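Cytokinin riboside 5'-monophosphate phosphoribohydrolase (Corynebacterium glutamicum, PDB 5WQ3) belongs to the SLOG clan of Rossmann-like proteins, with a central parallel beta sheet flanked by helices, and packs as an assembly of six chains. Local coordinates at residues C[214-218]-C[219-223]; C[205-208]-C[209-213]. All coordinates share one frame; numbering follows the deposited sequence. Where two conformers were deposited one is given.

Interaction 1. Residues C[214-218]-C[219-223]; sequences RLVEE and GMIDE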
loop_
_atom_site.group_PDB
_atom_site.type_symbol
_atom_site.label_atom_id
_atom_site.label_comp_id
_atom_site.label_asym_id
_atom_site.label_seq_id
_atom_site.Cartn_x
_atom_site.Cartn_y
_atom_site.Cartn_z
ATOM N N ARG C 214 30.116 67.652 -17.023
ATOM C CA ARG C 214 29.291 67.936 -15.923
ATOM C C ARG C 214 30.076 68.181 -14.665
ATOM O O ARG C 214 29.865 69.208 -14.014
ATOM C CB ARG C 214 28.301 66.794 -15.773
ATOM C CG ARG C 214 27.238 66.996 -14.746
ATOM C CD ARG C 214 26.471 68.292 -14.934
ATOM N NE ARG C 214 25.566 68.203 -16.081
ATOM C CZ ARG C 214 24.443 68.924 -16.198
ATOM N NH1 ARG C 214 24.073 69.790 -15.237
ATOM N NH2 ARG C 214 23.679 68.771 -17.269
ATOM N N LEU C 215 30.984 67.301 -14.258
ATOM C CA LEU C 215 31.649 67.627 -12.980
ATOM C C LEU C 215 32.618 68.851 -13.104
ATOM O O LEU C 215 32.761 69.663 -12.178
ATOM C CB LEU C 215 32.421 66.440 -12.447
ATOM C CG LEU C 215 31.659 65.143 -12.205
ATOM C CD1 LEU C 215 32.462 64.089 -11.436
ATOM C CD2 LEU C 215 30.390 65.412 -11.464
ATOM N N VAL C 216 33.350 68.937 -14.202
ATOM C CA VAL C 216 34.296 70.067 -14.383
ATOM C C VAL C 216 33.452 71.330 -14.543
ATOM O O VAL C 216 33.575 72.309 -13.788
ATOM C CB VAL C 216 35.161 69.909 -15.653
ATOM C CG1 VAL C 216 36.055 71.129 -15.849
ATOM C CG2 VAL C 216 35.994 68.628 -15.602
ATOM N N GLU C 217 32.540 71.273 -15.498
ATOM C CA GLU C 217 31.762 72.443 -15.800
ATOM C C GLU C 217 31.037 72.999 -14.577
ATOM O O GLU C 217 30.939 74.200 -14.433
ATOM C CB GLU C 217 30.875 72.201 -17.010
ATOM C CG GLU C 217 31.777 72.153 -18.265
ATOM C CD GLU C 217 31.110 71.696 -19.562
ATOM O OE1 GLU C 217 31.867 71.372 -20.508
ATOM O OE2 GLU C 217 29.853 71.654 -19.647
ATOM N N GLU C 218 30.628 72.158 -13.634
ATOM C CA GLU C 218 29.967 72.668 -12.433
ATOM C C GLU C 218 30.917 72.921 -11.295
ATOM O O GLU C 218 30.463 73.225 -10.198
ATOM C CB GLU C 218 28.878 71.714 -12.001
ATOM C CG GLU C 218 27.716 71.742 -12.986
ATOM C CD GLU C 218 26.404 71.292 -12.405
ATOM O OE1 GLU C 218 26.158 71.538 -11.202
ATOM O OE2 GLU C 218 25.612 70.731 -13.183
ATOM N N GLY C 219 32.233 72.834 -11.568
ATOM C CA GLY C 219 33.243 73.024 -10.563
ATOM C C GLY C 219 33.352 71.954 -9.449
ATOM O O GLY C 219 33.969 72.204 -8.446
ATOM N N MET C 220 32.864 70.744 -9.660
ATOM C CA MET C 220 32.939 69.696 -8.626
ATOM C C MET C 220 34.369 69.139 -8.514
ATOM O O MET C 220 34.810 68.692 -7.441
ATOM C CB MET C 220 32.055 68.522 -9.017
ATOM C CG MET C 220 30.579 68.809 -9.350
ATOM S SD MET C 220 29.705 69.275 -7.889
ATOM C CE MET C 220 28.039 69.633 -8.431
ATOM N N ILE C 221 35.045 69.064 -9.662
ATOM C CA ILE C 221 36.459 68.684 -9.734
ATOM C C ILE C 221 37.187 69.732 -10.551
ATOM O O ILE C 221 36.568 70.534 -11.230
ATOM C CB ILE C 221 36.650 67.337 -10.433
ATOM C CG1 ILE C 221 36.389 67.472 -11.923
ATOM C CG2 ILE C 221 35.804 66.245 -9.753
ATOM C CD1 ILE C 221 36.420 66.186 -12.671
ATOM N N ASP C 222 38.508 69.703 -10.515
ATOM C CA ASP C 222 39.276 70.483 -11.476
ATOM C C ASP C 222 39.660 69.609 -12.605
ATOM O O ASP C 222 39.694 68.379 -12.521
ATOM C CB ASP C 222 40.474 71.120 -10.836
ATOM C CG ASP C 222 40.071 72.006 -9.694
ATOM O OD1 ASP C 222 39.032 72.690 -9.820
ATOM O OD2 ASP C 222 40.747 71.991 -8.661
ATOM N N GLU C 223 39.900 70.263 -13.711
ATOM C CA GLU C 223 40.075 69.561 -14.929
ATOM C C GLU C 223 41.267 68.618 -14.939
ATOM O O GLU C 223 41.221 67.591 -15.609
ATOM C CB GLU C 223 40.188 70.522 -16.080
ATOM C CG GLU C 223 39.816 69.832 -17.360
ATOM C CD GLU C 223 39.870 70.772 -18.530
ATOM O OE1 GLU C 223 39.554 70.300 -19.643
ATOM O OE2 GLU C 223 40.245 71.960 -18.331
#

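Interaction 2. Residues C[205-208]-C[209-213]; sequences AGLV and DWIRH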
loop_
_atom_site.group_PDB
_atom_site.type_symbol
_atom_site.label_atom_id
_atom_site.label_comp_id
_atom_site.label_asym_id
_atom_site.label_seq_id
_atom_site.Cartn_x
_atom_site.Cartn_y
_atom_site.Cartn_z
ATOM N N ALA C 205 33.840 55.735 -22.617
ATOM C CA ALA C 205 33.710 57.114 -23.146
ATOM C C ALA C 205 32.597 57.899 -22.448
ATOM O O ALA C 205 32.755 59.047 -22.081
ATOM C CB ALA C 205 33.505 57.152 -24.720
ATOM N N GLY C 206 31.452 57.282 -22.268
ATOM C CA GLY C 206 30.326 58.010 -21.715
ATOM C C GLY C 206 30.516 58.408 -20.269
ATOM O O GLY C 206 30.035 59.463 -19.830
ATOM N N LEU C 207 31.269 57.606 -19.512
ATOM C CA LEU C 207 31.563 58.062 -18.160
ATOM C C LEU C 207 32.499 59.264 -18.190
ATOM O O LEU C 207 32.326 60.253 -17.509
ATOM C CB LEU C 207 32.209 56.864 -17.387
ATOM C CG LEU C 207 32.541 57.247 -15.932
ATOM C CD1 LEU C 207 31.309 57.617 -15.133
ATOM C CD2 LEU C 207 33.392 56.167 -15.228
ATOM N N VAL C 208 33.571 59.143 -18.957
ATOM C CA VAL C 208 34.562 60.232 -19.014
ATOM C C VAL C 208 33.927 61.531 -19.587
ATOM O O VAL C 208 34.212 62.610 -19.106
ATOM C CB VAL C 208 35.837 59.765 -19.781
ATOM C CG1 VAL C 208 36.845 60.905 -19.848
ATOM C CG2 VAL C 208 36.448 58.577 -19.071
ATOM N N ASP C 209 33.054 61.411 -20.591
ATOM C CA ASP C 209 32.347 62.617 -21.134
ATOM C C ASP C 209 31.474 63.304 -20.059
ATOM O O ASP C 209 31.451 64.538 -19.913
ATOM C CB ASP C 209 31.491 62.251 -22.347
ATOM C CG ASP C 209 32.292 61.583 -23.479
ATOM O OD1 ASP C 209 33.514 61.792 -23.589
ATOM O OD2 ASP C 209 31.705 60.833 -24.282
ATOM N N TRP C 210 30.758 62.512 -19.277
ATOM C CA TRP C 210 29.944 63.080 -18.220
ATOM C C TRP C 210 30.830 63.762 -17.198
ATOM O O TRP C 210 30.554 64.870 -16.758
ATOM C CB TRP C 210 29.080 61.989 -17.562
ATOM C CG TRP C 210 28.212 62.468 -16.425
ATOM C CD1 TRP C 210 27.090 63.250 -16.498
ATOM C CD2 TRP C 210 28.440 62.232 -15.036
ATOM N NE1 TRP C 210 26.599 63.495 -15.245
ATOM C CE2 TRP C 210 27.418 62.868 -14.330
ATOM C CE3 TRP C 210 29.391 61.522 -14.345
ATOM C CZ2 TRP C 210 27.336 62.848 -12.968
ATOM C CZ3 TRP C 210 29.309 61.490 -12.974
ATOM C CH2 TRP C 210 28.270 62.141 -12.305
ATOM N N ILE C 211 31.897 63.103 -16.797
ATOM C CA ILE C 211 32.792 63.718 -15.819
ATOM C C ILE C 211 33.301 65.102 -16.323
ATOM O O ILE C 211 33.292 66.089 -15.563
ATOM C CB ILE C 211 33.973 62.788 -15.494
ATOM C CG1 ILE C 211 33.485 61.566 -14.673
ATOM C CG2 ILE C 211 35.043 63.542 -14.694
ATOM C CD1 ILE C 211 34.504 60.442 -14.599
ATOM N N ARG C 212 33.728 65.187 -17.584
ATOM C CA ARG C 212 34.165 66.511 -18.132
ATOM C C ARG C 212 33.017 67.516 -18.294
ATOM O O ARG C 212 33.094 68.652 -17.838
ATOM C CB ARG C 212 34.884 66.387 -19.463
ATOM C CG ARG C 212 35.855 65.244 -19.549
ATOM C CD ARG C 212 36.612 65.262 -20.857
ATOM N NE ARG C 212 37.937 64.669 -20.672
ATOM C CZ ARG C 212 39.015 65.336 -20.251
ATOM N NH1 ARG C 212 40.178 64.699 -20.114
ATOM N NH2 ARG C 212 38.947 66.640 -19.953
ATOM N N HIS C 213 31.922 67.092 -18.889
ATOM C CA HIS C 213 30.900 68.054 -19.278
ATOM C C HIS C 213 30.059 68.442 -18.060
ATOM O O HIS C 213 29.403 69.469 -18.033
ATOM C CB HIS C 213 30.069 67.537 -20.464
ATOM C CG HIS C 213 30.839 67.482 -21.755
ATOM N ND1 HIS C 213 30.927 66.343 -22.538
ATOM C CD2 HIS C 213 31.592 68.424 -22.383
ATOM C CE1 HIS C 213 31.685 66.590 -23.595
ATOM N NE2 HIS C 213 32.104 67.845 -23.525
#

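Interaction 1. Residues C[214-218]-C[219-223]
OE1 of the Glu-218 carboxylate merely touches the terminal methyl of Met-220 (CE, 3.9 Å), while OE2 lies at the edge of the Arg-214 guanidinium. NH1 of Arg-214 meets OE2 of Glu-218 at 2.7 Å, close to the guanidinium plane, in a hydrogen-bonded salt bridge that spans one turn, from residue 214 to 218. Beyond CG the Glu-218 chain is extended and runs alongside that of Met-220, both pointing the same way. CG of Met-220, anti to the carbonyl carbon (chi1 -54°), sits 4.0 Å from Leu-215 CD2 where the two side chains meet at about a right angle; the bend at chi2 then turns SD and CE toward the Glu-218 carboxylate.

The backbone here turns on two carbonyls. O of Leu-215 accepts from Met-220 N at 2.7 Å, and a weak bond from Ile-221 N joins it there. O of Val-216 receives Gly-219 N at 2.6 Å; this bond closes a type I turn from Val-216 to Gly-219, its donor well above the carbonyl plane. Gly-219 adopts a positive phi (68°), a conformation that favours glycine.

Beyond the turn the chain doubles back on the helix. Ile-221 places CG1 between its backbone N and carbonyl carbon (chi1 72°), and from there CD1 makes a 3.8 Å contact with Val-216 CG2 and also reaches Leu-215 CB. Val-226 of helix 223-227 touches both Val-216 and Ile-221, extending this apolar patch, whereas Asp-222 N is hydrogen-bonded to the Asp-225 carboxylate. Paired six-to-one and five-to-two backbone bonds, a glycine at C-prime and the apolar contact of Leu-215 with Met-220 together define a Schellman motif, which here ends helix 201-216.

Interaction 2. Residues C[205-208]-C[209-213]
Successive turns of helix 201-216 meet here, with the side chains of Leu-207 and Val-208 touching those of Ile-211 and Arg-212, four places on. Four backbone hydrogen bonds tie the turns together: Asp-209 N to Ala-205 O (2.8 Å), Trp-210 N to Gly-206 O (3.2 Å), Ile-211 N to Leu-207 O and Arg-212 N to Val-208 O (3.0 Å each). The second is the longest.

Leu-207 carries its CG anti to the backbone N (chi1 -179°), a setting that brings this branch point within 4.0 Å of Ile-211 CD1; the two side chains cross obliquely. CG1 of Ile-211 also presses on the carbonyl of its neighbour one turn back, 3.3 Å from Leu-207 O. Leu-207 CD1 approaches the Trp-210 indole more loosely, lying 4.4 Å from CE3. Leu-207 and Ile-211 both continue onto Phe-180 of helix 173-188, and Ile-211, buried, touches Val-226 as well.

Val-208 and Arg-212 run side by side in the same direction. The arginine chain, extended from CG to NE, lies alongside the valine and meets CG1 of Val-208 through NE at 4.0 Å. At its root the packing is closer, CG of Arg-212 being 3.1 Å from Val-208 O. The charged end goes elsewhere: NH1 of Arg-212 forms a salt bridge with Asp-227, which probably helps to hold the guanidinium toward helix 223-227. Apolar residues thus face a neighbouring helix while a long basic chain skirts the flank, a pattern characteristic of an amphipathic alpha helix packed on the outside of a Rossmann-like alpha/beta fold.

Interaction 2 comes first along the chain and interaction 1 follows directly, both drawing on helix 201-216; their centres lie 11 Å apart, on the same side of the chain's centre. Residues 205-213 form the body of the helix, and 214-223 its last turn and the loop leading to helix 223-227. The two meet directly: Val-216 N probably bonds to Ile-211 O, and Ile-221 CD1 packs 3.6 Å from Ile-211 CG2, so the returning loop rests on the helix it has just left. Val-226 touches residues of both interactions. Together they join this peripheral helix, which follows strand 196-199, to the short helix before strand 230-232, outermost in this chain's sheet.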